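Local coordinates for protein 11S globulin subunit beta (Cucurbita maxima, PDB 2E9Q) that stores nutrients in pumpkin seeds as an 11S globulin, a two-cupin subunit that assembles into trimers and hexamers, at residues T340-S345 with D403-N408; C27-L32 with M378-F383; E42-F47 with D237-I242; K73-P78 with V243-D248. All coordinates share one frame; numbering follows the deposited sequence.

Contact 1 (T340-S345 with D403-N408)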
loop_
_atom_site.group_PDB
_atom_site.type_symbol
_atom_site.label_atom_id
_atom_site.label_comp_id
_atom_site.label_asym_id
_atom_site.label_seq_id
_atom_site.Cartn_x
_atom_site.Cartn_y
_atom_site.Cartn_z
ATOM N N THR A 340 20.641 -2.787 -1.543
ATOM C CA THR A 340 19.489 -3.581 -1.187
ATOM C C THR A 340 18.435 -3.287 -2.220
ATOM O O THR A 340 18.048 -2.139 -2.429
ATOM C CB THR A 340 18.964 -3.226 0.194
ATOM O OG1 THR A 340 19.996 -3.463 1.153
ATOM C CG2 THR A 340 17.739 -4.086 0.535
ATOM N N VAL A 341 17.963 -4.337 -2.868
ATOM C CA VAL A 341 16.992 -4.163 -3.913
ATOM C C VAL A 341 15.582 -3.857 -3.463
ATOM O O VAL A 341 14.831 -3.223 -4.198
ATOM C CB VAL A 341 16.971 -5.401 -4.858
ATOM C CG1 VAL A 341 18.065 -6.398 -4.452
ATOM C CG2 VAL A 341 15.599 -6.057 -4.858
ATOM N N ASN A 342 15.220 -4.275 -2.257
ATOM C CA ASN A 342 13.850 -4.076 -1.829
ATOM C C ASN A 342 13.586 -3.322 -0.536
ATOM O O ASN A 342 12.468 -3.373 -0.028
ATOM C CB ASN A 342 13.159 -5.432 -1.765
ATOM C CG ASN A 342 13.772 -6.335 -0.723
ATOM O OD1 ASN A 342 14.950 -6.199 -0.384
ATOM N ND2 ASN A 342 12.984 -7.270 -0.214
ATOM N N SER A 343 14.584 -2.639 0.018
ATOM C CA SER A 343 14.311 -1.866 1.225
ATOM C C SER A 343 15.380 -0.851 1.584
ATOM O O SER A 343 16.469 -0.835 1.006
ATOM C CB SER A 343 14.083 -2.784 2.426
ATOM O OG SER A 343 15.302 -3.282 2.925
ATOM N N HIS A 344 15.035 0.015 2.530
ATOM C CA HIS A 344 15.965 1.013 3.015
ATOM C C HIS A 344 16.726 0.284 4.102
ATOM O O HIS A 344 16.247 -0.726 4.639
ATOM C CB HIS A 344 15.220 2.205 3.617
ATOM C CG HIS A 344 14.318 2.897 2.650
ATOM N ND1 HIS A 344 14.793 3.588 1.556
ATOM C CD2 HIS A 344 12.969 2.990 2.601
ATOM C CE1 HIS A 344 13.773 4.079 0.874
ATOM N NE2 HIS A 344 12.655 3.730 1.487
ATOM N N SER A 345 17.905 0.779 4.434
ATOM C CA SER A 345 18.696 0.134 5.456
ATOM C C SER A 345 19.145 1.202 6.438
ATOM O O SER A 345 19.975 2.054 6.110
ATOM C CB SER A 345 19.886 -0.573 4.801
ATOM O OG SER A 345 20.668 -1.268 5.759
ATOM N N ASP A 403 10.146 -7.140 5.273
ATOM C CA ASP A 403 10.282 -8.345 6.088
ATOM C C ASP A 403 11.387 -9.253 5.569
ATOM O O ASP A 403 11.754 -10.227 6.219
ATOM C CB ASP A 403 8.956 -9.127 6.194
ATOM C CG ASP A 403 8.477 -9.710 4.862
ATOM O OD1 ASP A 403 9.250 -9.822 3.891
ATOM O OD2 ASP A 403 7.292 -10.086 4.800
ATOM N N ASN A 404 11.932 -8.914 4.406
ATOM C CA ASN A 404 12.992 -9.720 3.812
ATOM C C ASN A 404 13.936 -8.930 2.887
ATOM O O ASN A 404 13.831 -9.012 1.658
ATOM C CB ASN A 404 12.368 -10.886 3.038
ATOM C CG ASN A 404 13.404 -11.723 2.324
ATOM O OD1 ASN A 404 14.375 -12.183 2.933
ATOM N ND2 ASN A 404 13.209 -11.926 1.026
ATOM N N ALA A 405 14.863 -8.190 3.483
ATOM C CA ALA A 405 15.821 -7.385 2.730
ATOM C C ALA A 405 16.774 -8.229 1.888
ATOM O O ALA A 405 17.439 -9.126 2.389
ATOM C CB ALA A 405 16.620 -6.507 3.684
ATOM N N ILE A 406 16.845 -7.928 0.604
ATOM C CA ILE A 406 17.724 -8.663 -0.289
ATOM C C ILE A 406 18.877 -7.781 -0.752
ATOM O O ILE A 406 18.655 -6.700 -1.316
ATOM C CB ILE A 406 16.983 -9.128 -1.538
ATOM C CG1 ILE A 406 15.773 -9.977 -1.150
ATOM C CG2 ILE A 406 17.950 -9.886 -2.445
ATOM C CD1 ILE A 406 14.786 -10.193 -2.295
ATOM N N THR A 407 20.103 -8.241 -0.523
ATOM C CA THR A 407 21.265 -7.478 -0.943
ATOM C C THR A 407 21.977 -8.127 -2.129
ATOM O O THR A 407 22.260 -9.333 -2.125
ATOM C CB THR A 407 22.281 -7.297 0.207
ATOM O OG1 THR A 407 23.568 -7.775 -0.209
ATOM C CG2 THR A 407 21.838 -8.044 1.439
ATOM N N ASN A 408 22.237 -7.321 -3.155
ATOM C CA ASN A 408 22.947 -7.780 -4.337
ATOM C C ASN A 408 24.387 -7.297 -4.227
ATOM O O ASN A 408 24.636 -6.110 -3.983
ATOM C CB ASN A 408 22.325 -7.206 -5.613
ATOM C CG ASN A 408 21.206 -8.057 -6.149
ATOM O OD1 ASN A 408 20.709 -7.825 -7.253
ATOM N ND2 ASN A 408 20.794 -9.052 -5.371
#
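Three hydrogen bonds join T340-S345 to D403-N408, and two of them belong to a single carboxamide, that of N342. Its OD1 accepts from the backbone N of I406 at 2.7 Å, the donor lying slightly off the carbonyl plane, while ND2 donates a hydrogen bond to N404 O, also at 2.7 Å. The second bond is almost straight (176°), and N404 O lies in the plane of the amide although the nitrogen stands above the plane of that carbonyl. What sends the head group across is chi1 of 64°, which sets CG between the backbone N and the carbonyl carbon. The third bond is pure backbone, from V341 N to I406 O at 2.9 Å. The same oxygen receives a CA-H...O contact from T340, whose CA faces that of T407 as a non-hydrogen-bonded antiparallel pair where strand 334-340 ends.

Looser van der Waals contacts fill in around these bonds. V341 CG1 makes an apolar contact with I406 CG2 at 4.0 Å and comes against the amide of N408, nearest ND2 at 3.9 Å; A405 CB sits against S343 OG at 3.6 Å. A second subunit packs onto V341, I406 and N408 through its A141 and P101.

With an alanine in place of N342, the I406 N-H and the N404 carbonyl would probably both lose their mate, leaving the 403-406 loop less firmly tied. In this C-terminal cupin domain the neighbouring T407 touches R447, a residue assigned to magnesium binding. One side chain, using both its donor and its acceptor, thus continues the strand pairing where the backbones part.

Contact 2 (C27-L32 with M378-F383); sequences CRLENL and MIPQNF
L29 and L32 project from the N-terminal segment C27-L32 onto P380 and F383, and no hydrogen bond crosses between the two segments. L29 has the most surface buried here. Its CG stands anti to the carbonyl carbon (chi1 -49°), and the two methyls divide the work: CD1 reaches F383 CZ at 3.8 Å, while CD2 lies 4.1 Å from P380 CG. The leucine crosses the phenylalanine obliquely but slides past the proline in the opposite direction. Its backbone also takes part, since L29 O comes to the rim of the aromatic ring, in the ring plane, 3.6 Å from F383 CE1. One face of that ring is taken by P380 CB, 3.8 Å above its centre.

P380 and F383 can lie so close because they are the two ends of a type II beta turn, closed by the backbone bond from F383 N to P380 O. The turn follows strand 376-379, the outermost strand, within this chain, of a sheet in the C-terminal cupin domain, so the contact lays the chain's N-terminal arm over the second of the two cupin domains.

L32, next in buried surface, points its CD1 methyl at the proline ring, 3.9 Å from P380 CD. The same methyl rests 3.7 Å from M378 O, a purely van der Waals approach to a backbone carbonyl. V358 and V366 of neighbouring strands border L32 as well as F383. At the other end of the segment, C27 forms a disulfide with C60, and I170 of a second subunit packs against both C27 and L29.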
loop_
_atom_site.group_PDB
_atom_site.type_symbol
_atom_site.label_atom_id
_atom_site.label_comp_id
_atom_site.label_asym_id
_atom_site.label_seq_id
_atom_site.Cartn_x
_atom_site.Cartn_y
_atom_site.Cartn_z
ATOM N N CYS A 27 12.131 12.967 -2.769
ATOM C CA CYS A 27 13.001 12.688 -1.636
ATOM C C CYS A 27 14.341 13.394 -1.840
ATOM O O CYS A 27 14.896 13.352 -2.928
ATOM C CB CYS A 27 13.239 11.183 -1.542
ATOM S SG CYS A 27 11.888 10.206 -0.808
ATOM N N ARG A 28 14.852 14.052 -0.803
ATOM C CA ARG A 28 16.151 14.728 -0.900
ATOM C C ARG A 28 17.227 13.764 -0.406
ATOM O O ARG A 28 17.526 13.709 0.785
ATOM C CB ARG A 28 16.175 16.000 -0.048
ATOM C CG ARG A 28 15.367 17.146 -0.619
ATOM C CD ARG A 28 15.962 18.498 -0.216
ATOM N NE ARG A 28 15.903 18.743 1.225
ATOM C CZ ARG A 28 16.306 19.870 1.811
ATOM N NH1 ARG A 28 16.804 20.860 1.079
ATOM N NH2 ARG A 28 16.200 20.012 3.127
ATOM N N LEU A 29 17.801 13.013 -1.336
ATOM C CA LEU A 29 18.803 12.010 -1.010
ATOM C C LEU A 29 20.165 12.276 -1.624
ATOM O O LEU A 29 20.846 11.343 -2.051
ATOM C CB LEU A 29 18.316 10.654 -1.491
ATOM C CG LEU A 29 16.891 10.288 -1.096
ATOM C CD1 LEU A 29 16.491 8.998 -1.804
ATOM C CD2 LEU A 29 16.814 10.142 0.420
ATOM N N GLU A 30 20.568 13.538 -1.669
ATOM C CA GLU A 30 21.860 13.884 -2.248
ATOM C C GLU A 30 22.931 14.122 -1.197
ATOM O O GLU A 30 24.115 14.048 -1.499
ATOM C CB GLU A 30 21.717 15.111 -3.149
ATOM C CG GLU A 30 20.963 14.825 -4.431
ATOM C CD GLU A 30 20.742 16.069 -5.282
ATOM O OE1 GLU A 30 20.315 15.922 -6.454
ATOM O OE2 GLU A 30 20.984 17.193 -4.778
ATOM N N ASN A 31 22.524 14.382 0.040
ATOM C CA ASN A 31 23.489 14.615 1.110
ATOM C C ASN A 31 23.141 13.860 2.401
ATOM O O ASN A 31 22.624 14.444 3.358
ATOM C CB ASN A 31 23.599 16.115 1.395
ATOM C CG ASN A 31 25.043 16.587 1.487
ATOM O OD1 ASN A 31 25.807 16.485 0.520
ATOM N ND2 ASN A 31 25.428 17.106 2.655
ATOM N N LEU A 32 23.433 12.563 2.427
ATOM C CA LEU A 32 23.148 11.753 3.608
ATOM C C LEU A 32 24.080 12.186 4.732
ATOM O O LEU A 32 25.185 12.670 4.483
ATOM C CB LEU A 32 23.372 10.270 3.308
ATOM C CG LEU A 32 22.683 9.695 2.072
ATOM C CD1 LEU A 32 23.083 8.235 1.901
ATOM C CD2 LEU A 32 21.163 9.834 2.201
ATOM N N MET A 378 21.285 6.320 7.237
ATOM C CA MET A 378 20.138 5.774 6.518
ATOM C C MET A 378 20.589 5.550 5.091
ATOM O O MET A 378 20.927 6.509 4.400
ATOM C CB MET A 378 18.999 6.804 6.551
ATOM C CG MET A 378 17.566 6.274 6.510
ATOM S SD MET A 378 17.026 5.481 4.977
ATOM C CE MET A 378 16.543 6.894 4.018
ATOM N N ILE A 379 20.637 4.292 4.656
ATOM C CA ILE A 379 21.030 3.965 3.289
ATOM C C ILE A 379 19.770 3.669 2.477
ATOM O O ILE A 379 19.101 2.653 2.697
ATOM C CB ILE A 379 21.917 2.718 3.231
ATOM C CG1 ILE A 379 23.083 2.842 4.217
ATOM C CG2 ILE A 379 22.387 2.491 1.801
ATOM C CD1 ILE A 379 24.189 3.741 3.756
ATOM N N PRO A 380 19.429 4.548 1.518
ATOM C CA PRO A 380 18.233 4.341 0.694
ATOM C C PRO A 380 18.270 3.093 -0.200
ATOM O O PRO A 380 19.331 2.645 -0.648
ATOM C CB PRO A 380 18.153 5.621 -0.143
ATOM C CG PRO A 380 18.861 6.642 0.703
ATOM C CD PRO A 380 20.032 5.867 1.247
ATOM N N GLN A 381 17.082 2.556 -0.448
ATOM C CA GLN A 381 16.889 1.409 -1.304
ATOM C C GLN A 381 17.609 1.652 -2.638
ATOM O O GLN A 381 17.505 2.741 -3.228
ATOM C CB GLN A 381 15.385 1.220 -1.552
ATOM C CG GLN A 381 15.024 0.080 -2.506
ATOM C CD GLN A 381 13.578 0.150 -2.993
ATOM O OE1 GLN A 381 13.117 -0.732 -3.712
ATOM N NE2 GLN A 381 12.864 1.209 -2.606
ATOM N N ASN A 382 18.350 0.636 -3.079
ATOM C CA ASN A 382 19.100 0.640 -4.339
ATOM C C ASN A 382 20.388 1.454 -4.394
ATOM O O ASN A 382 21.132 1.356 -5.369
ATOM C CB ASN A 382 18.213 1.083 -5.509
ATOM C CG ASN A 382 16.996 0.214 -5.676
ATOM O OD1 ASN A 382 17.093 -1.014 -5.746
ATOM N ND2 ASN A 382 15.830 0.847 -5.748
ATOM N N PHE A 383 20.655 2.260 -3.378
ATOM C CA PHE A 383 21.879 3.052 -3.381
ATOM C C PHE A 383 23.052 2.116 -3.073
ATOM O O PHE A 383 22.984 1.292 -2.157
ATOM C CB PHE A 383 21.792 4.201 -2.359
ATOM C CG PHE A 383 20.981 5.403 -2.840
ATOM C CD1 PHE A 383 21.303 6.697 -2.398
ATOM C CD2 PHE A 383 19.921 5.250 -3.736
ATOM C CE1 PHE A 383 20.589 7.813 -2.840
ATOM C CE2 PHE A 383 19.189 6.373 -4.195
ATOM C CZ PHE A 383 19.526 7.655 -3.744
#

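Contact 3 (E42-F47 with D237-I242). Unlike the reference sequence in segment 42-47: G46 (reference Ile).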
loop_
_atom_site.group_PDB
_atom_site.type_symbol
_atom_site.label_atom_id
_atom_site.label_comp_id
_atom_site.label_asym_id
_atom_site.label_seq_id
_atom_site.Cartn_x
_atom_site.Cartn_y
_atom_site.Cartn_z
ATOM N N GLU A 42 15.068 13.402 30.090
ATOM C CA GLU A 42 15.582 12.776 31.299
ATOM C C GLU A 42 14.437 12.220 32.135
ATOM O O GLU A 42 13.397 12.854 32.296
ATOM C CB GLU A 42 16.381 13.809 32.110
ATOM C CG GLU A 42 17.638 14.326 31.403
ATOM C CD GLU A 42 18.780 13.326 31.429
ATOM O OE1 GLU A 42 19.681 13.420 30.561
ATOM O OE2 GLU A 42 18.776 12.450 32.330
ATOM N N ALA A 43 14.623 11.023 32.662
ATOM C CA ALA A 43 13.591 10.420 33.485
ATOM C C ALA A 43 14.179 10.076 34.847
ATOM O O ALA A 43 15.388 10.174 35.054
ATOM C CB ALA A 43 13.041 9.156 32.808
ATOM N N GLU A 44 13.318 9.675 35.768
ATOM C CA GLU A 44 13.757 9.313 37.102
ATOM C C GLU A 44 14.800 8.208 37.079
ATOM O O GLU A 44 15.801 8.289 37.791
ATOM C CB GLU A 44 12.556 8.881 37.949
ATOM C CG GLU A 44 12.924 8.374 39.342
ATOM C CD GLU A 44 11.703 7.987 40.161
ATOM O OE1 GLU A 44 11.371 8.707 41.128
ATOM O OE2 GLU A 44 11.066 6.964 39.830
ATOM N N ALA A 45 14.597 7.192 36.244
ATOM C CA ALA A 45 15.535 6.074 36.198
ATOM C C ALA A 45 16.281 5.860 34.890
ATOM O O ALA A 45 16.745 4.759 34.611
ATOM C CB ALA A 45 14.812 4.790 36.591
ATOM N N GLY A 46 16.414 6.910 34.093
ATOM C CA GLY A 46 17.118 6.777 32.831
ATOM C C GLY A 46 16.828 7.964 31.947
ATOM O O GLY A 46 16.417 9.014 32.439
ATOM N N PHE A 47 17.026 7.810 30.645
ATOM C CA PHE A 47 16.766 8.907 29.725
ATOM C C PHE A 47 16.544 8.415 28.301
ATOM O O PHE A 47 17.042 7.366 27.905
ATOM C CB PHE A 47 17.921 9.928 29.780
ATOM C CG PHE A 47 19.262 9.355 29.422
ATOM C CD1 PHE A 47 19.684 9.316 28.099
ATOM C CD2 PHE A 47 20.105 8.861 30.411
ATOM C CE1 PHE A 47 20.928 8.796 27.757
ATOM C CE2 PHE A 47 21.357 8.332 30.089
ATOM C CZ PHE A 47 21.772 8.300 28.754
ATOM N N ASP A 237 2.892 13.185 38.466
ATOM C CA ASP A 237 4.057 12.340 38.264
ATOM C C ASP A 237 5.117 13.157 37.526
ATOM O O ASP A 237 4.904 13.581 36.393
ATOM C CB ASP A 237 3.676 11.106 37.448
ATOM C CG ASP A 237 4.682 9.981 37.583
ATOM O OD1 ASP A 237 5.888 10.265 37.751
ATOM O OD2 ASP A 237 4.261 8.805 37.505
ATOM N N GLU A 238 6.254 13.380 38.178
ATOM C CA GLU A 238 7.349 14.152 37.590
ATOM C C GLU A 238 8.471 13.232 37.134
ATOM O O GLU A 238 9.539 13.696 36.738
ATOM C CB GLU A 238 7.908 15.143 38.621
ATOM C CG GLU A 238 6.874 16.107 39.195
ATOM C CD GLU A 238 6.584 17.275 38.273
ATOM O OE1 GLU A 238 5.590 17.993 38.511
ATOM O OE2 GLU A 238 7.357 17.478 37.312
ATOM N N ARG A 239 8.219 11.927 37.181
ATOM C CA ARG A 239 9.218 10.924 36.807
ATOM C C ARG A 239 9.422 10.699 35.318
ATOM O O ARG A 239 10.402 10.077 34.910
ATOM C CB ARG A 239 8.857 9.579 37.440
ATOM C CG ARG A 239 8.865 9.557 38.956
ATOM C CD ARG A 239 8.396 8.201 39.447
ATOM N NE ARG A 239 7.043 7.954 38.979
ATOM C CZ ARG A 239 6.445 6.771 39.004
ATOM N NH1 ARG A 239 5.207 6.652 38.553
ATOM N NH2 ARG A 239 7.088 5.713 39.477
ATOM N N ASP A 240 8.496 11.204 34.514
ATOM C CA ASP A 240 8.527 11.023 33.067
ATOM C C ASP A 240 8.280 9.542 32.714
ATOM O O ASP A 240 7.585 8.846 33.449
ATOM C CB ASP A 240 9.839 11.518 32.466
ATOM C CG ASP A 240 9.712 11.818 30.974
ATOM O OD1 ASP A 240 10.222 11.030 30.148
ATOM O OD2 ASP A 240 9.082 12.842 30.628
ATOM N N ARG A 241 8.867 9.053 31.628
ATOM C CA ARG A 241 8.614 7.684 31.170
ATOM C C ARG A 241 9.397 6.486 31.735
ATOM O O ARG A 241 8.963 5.338 31.574
ATOM C CB ARG A 241 8.714 7.660 29.645
ATOM C CG ARG A 241 10.117 7.470 29.105
ATOM C CD ARG A 241 10.215 8.038 27.694
ATOM N NE ARG A 241 10.052 9.487 27.719
ATOM C CZ ARG A 241 9.199 10.164 26.958
ATOM N NH1 ARG A 241 8.429 9.510 26.100
ATOM N NH2 ARG A 241 9.104 11.490 27.068
ATOM N N ILE A 242 10.548 6.729 32.359
ATOM C CA ILE A 242 11.333 5.638 32.926
ATOM C C ILE A 242 11.352 5.834 34.445
ATOM O O ILE A 242 11.957 6.783 34.945
ATOM C CB ILE A 242 12.770 5.642 32.361
ATOM C CG1 ILE A 242 12.731 5.613 30.826
ATOM C CG2 ILE A 242 13.540 4.437 32.874
ATOM C CD1 ILE A 242 14.098 5.735 30.169
HETATM O O HOH W 1 8.987 5.705 41.310
#
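I242 packs against A43 and A45 in the dense part of this contact, where the turn between strands 39-43 and 46-50 meets the chain leading into strand 242-244. I242 CB lies 3.6 Å from A43 CB, and the CG2 branch is 3.9 Å from A45 CB. Its other branch, with CG1 anti to the carbonyl carbon (chi1 -54°), runs on to place CD1 3.6 Å from F47 N. Two backbone bonds fix the turn: E44 N donates to R239 O, and A45 N reaches I242 O from above its carbonyl plane.

The outer side is looser. E44, extended from CG onward, lies alongside R239 and points the same way, its carboxylate against the arginine CG and CD. The charged ends form no salt bridge: E44 OE2 and R239 NH2 stay 4.2 Å apart, with carboxylate and guanidinium planes turned by 76°. A water bridges them, donating to E44 OE2 at 2.8 Å and accepting from R239 NH2. E44 OE2 also accepts from the backbone N of Q244. R239 instead grips D237 side-on, NE to OD1 and NH1 to OD2 (2.6 Å), while its backbone N closes an Asx turn on the same OD1.

The chemistry implies a division of labour: methyl packing and backbone bonds set the register inside, whereas R239, its charge probably largely balanced by D237, touches the glutamate through methylenes and water and reaches N427 O of the third subunit through NH2.

Contact 4 (K73-P78 with V243-D248); sequences KGLLLP and VQVDED
V243 turns its two methyls toward L75 and L77. CG2 lies 3.8 Å from L75 CB and only 3.4 Å from L77 CD2, closer than carbons usually pack. CG1, the other branch, sits beside L77 CD1 and CD2. L75 lies alongside V243 and points the same way, its CG anti to the backbone N (chi1 171°); L77, with CG turned beside its own N instead (chi1 -50°), brings both its methyls to V243 and crosses it at about a right angle.

This is an antiparallel addition to a sheet of the N-terminal cupin domain, strand 242-244 pairing with strand 74-81. L75 and V243 form a hydrogen-bonded pair, with L75 N to V243 O at 2.7 Å and V243 N to L75 O at 2.8 Å; G74 and Q244 form the next, non-hydrogen-bonded one. V245 N then donates to K73 O, and V245 CG1 meets L75 CB at 3.7 Å.

Replacing L77 with an alanine is likely to open a gap beside both V243 methyls. K73 touches V245 CG2 through CB, while the rest of the chain turns from the contact. On the third subunit, N427 packs on L75 and V245, and M428 on L77.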
loop_
_atom_site.group_PDB
_atom_site.type_symbol
_atom_site.label_atom_id
_atom_site.label_comp_id
_atom_site.label_asym_id
_atom_site.label_seq_id
_atom_site.Cartn_x
_atom_site.Cartn_y
_atom_site.Cartn_z
ATOM N N LYS A 73 16.928 -1.284 37.980
ATOM C CA LYS A 73 15.651 -1.135 38.669
ATOM C C LYS A 73 14.754 -0.157 37.921
ATOM O O LYS A 73 13.737 0.292 38.446
ATOM C CB LYS A 73 15.856 -0.646 40.111
ATOM C CG LYS A 73 16.724 -1.561 40.984
ATOM C CD LYS A 73 16.125 -2.959 41.125
ATOM C CE LYS A 73 17.025 -3.880 41.947
ATOM N NZ LYS A 73 16.496 -5.275 42.040
ATOM N N GLY A 74 15.133 0.162 36.689
ATOM C CA GLY A 74 14.345 1.086 35.894
ATOM C C GLY A 74 13.190 0.438 35.156
ATOM O O GLY A 74 13.316 -0.660 34.621
ATOM N N LEU A 75 12.056 1.128 35.125
ATOM C CA LEU A 75 10.876 0.629 34.444
ATOM C C LEU A 75 10.346 1.616 33.392
ATOM O O LEU A 75 9.900 2.709 33.724
ATOM C CB LEU A 75 9.769 0.341 35.464
ATOM C CG LEU A 75 8.385 -0.001 34.888
ATOM C CD1 LEU A 75 8.410 -1.394 34.255
ATOM C CD2 LEU A 75 7.325 0.077 35.991
ATOM N N LEU A 76 10.414 1.230 32.123
ATOM C CA LEU A 76 9.886 2.066 31.055
ATOM C C LEU A 76 8.399 1.790 31.107
ATOM O O LEU A 76 7.963 0.661 30.895
ATOM C CB LEU A 76 10.455 1.639 29.701
ATOM C CG LEU A 76 9.839 2.259 28.437
ATOM C CD1 LEU A 76 9.916 3.786 28.477
ATOM C CD2 LEU A 76 10.579 1.706 27.215
ATOM N N LEU A 77 7.619 2.809 31.423
ATOM C CA LEU A 77 6.184 2.640 31.532
ATOM C C LEU A 77 5.574 2.152 30.227
ATOM O O LEU A 77 6.085 2.447 29.142
ATOM C CB LEU A 77 5.543 3.955 31.960
ATOM C CG LEU A 77 6.227 4.570 33.191
ATOM C CD1 LEU A 77 5.533 5.859 33.574
ATOM C CD2 LEU A 77 6.180 3.577 34.345
ATOM N N PRO A 78 4.464 1.395 30.319
ATOM C CA PRO A 78 3.776 0.856 29.141
ATOM C C PRO A 78 3.050 1.870 28.277
ATOM O O PRO A 78 2.388 2.779 28.771
ATOM C CB PRO A 78 2.804 -0.160 29.738
ATOM C CG PRO A 78 2.434 0.467 31.031
ATOM C CD PRO A 78 3.777 0.979 31.555
ATOM N N VAL A 243 10.685 4.943 35.177
ATOM C CA VAL A 243 10.595 5.079 36.628
ATOM C C VAL A 243 11.369 4.075 37.494
ATOM O O VAL A 243 11.707 2.971 37.067
ATOM C CB VAL A 243 9.124 5.050 37.069
ATOM C CG1 VAL A 243 8.328 6.083 36.282
ATOM C CG2 VAL A 243 8.543 3.658 36.853
ATOM N N GLN A 244 11.649 4.484 38.726
ATOM C CA GLN A 244 12.358 3.636 39.675
ATOM C C GLN A 244 11.312 2.730 40.314
ATOM O O GLN A 244 10.300 3.213 40.819
ATOM C CB GLN A 244 13.013 4.495 40.761
ATOM C CG GLN A 244 14.053 3.768 41.601
ATOM C CD GLN A 244 15.391 3.669 40.892
ATOM O OE1 GLN A 244 16.341 3.063 41.399
ATOM N NE2 GLN A 244 15.478 4.279 39.712
ATOM N N VAL A 245 11.533 1.422 40.273
ATOM C CA VAL A 245 10.579 0.501 40.884
ATOM C C VAL A 245 10.848 0.483 42.386
ATOM O O VAL A 245 11.996 0.378 42.826
ATOM C CB VAL A 245 10.719 -0.935 40.335
ATOM C CG1 VAL A 245 10.568 -0.927 38.824
ATOM C CG2 VAL A 245 12.048 -1.518 40.734
ATOM N N ASP A 246 9.786 0.587 43.170
ATOM C CA ASP A 246 9.926 0.603 44.613
ATOM C C ASP A 246 10.275 -0.734 45.254
ATOM O O ASP A 246 10.132 -1.797 44.648
ATOM C CB ASP A 246 8.658 1.183 45.238
ATOM C CG ASP A 246 8.549 2.684 45.029
ATOM O OD1 ASP A 246 8.818 3.147 43.897
ATOM O OD2 ASP A 246 8.197 3.398 45.992
ATOM N N GLU A 247 10.751 -0.641 46.492
ATOM C CA GLU A 247 11.166 -1.769 47.323
ATOM C C GLU A 247 10.589 -3.149 47.016
ATOM O O GLU A 247 11.326 -4.137 47.014
ATOM C CB GLU A 247 10.875 -1.443 48.793
ATOM C CG GLU A 247 9.386 -1.248 49.090
ATOM C CD GLU A 247 9.112 -0.790 50.518
ATOM O OE1 GLU A 247 9.591 0.305 50.900
ATOM O OE2 GLU A 247 8.415 -1.525 51.256
ATOM N N ASP A 248 9.284 -3.221 46.763
ATOM C CA ASP A 248 8.626 -4.503 46.514
ATOM C C ASP A 248 8.682 -5.089 45.103
ATOM O O ASP A 248 9.102 -6.235 44.934
ATOM C CB ASP A 248 7.165 -4.431 46.970
ATOM C CG ASP A 248 7.030 -4.104 48.450
ATOM O OD1 ASP A 248 7.868 -4.582 49.246
ATOM O OD2 ASP A 248 6.080 -3.377 48.819
#

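The four contacts form two touching pairs in the two cupin halves of the subunit. Contacts 3 and 4, with centres 10 Å apart, belong to the N-terminal cupin: R241 O accepts from L77 N, and their segments alternate along the chain. Contacts 1 and 2, 14 Å apart between centres, lie in or against the C-terminal cupin and also alternate; S345 and I379 join them as neighbours on strands 345-350 and 376-379. Between the pairs, centres are 35 to 40 Å apart. Contact 2 closes a loop of some 345 residues, with contacts 3 and 4 nested inside it; both close before contact 1 opens. Contacts 1 and 2 meet the second subunit, contacts 3 and 4 the third, so each pair faces a different neighbour.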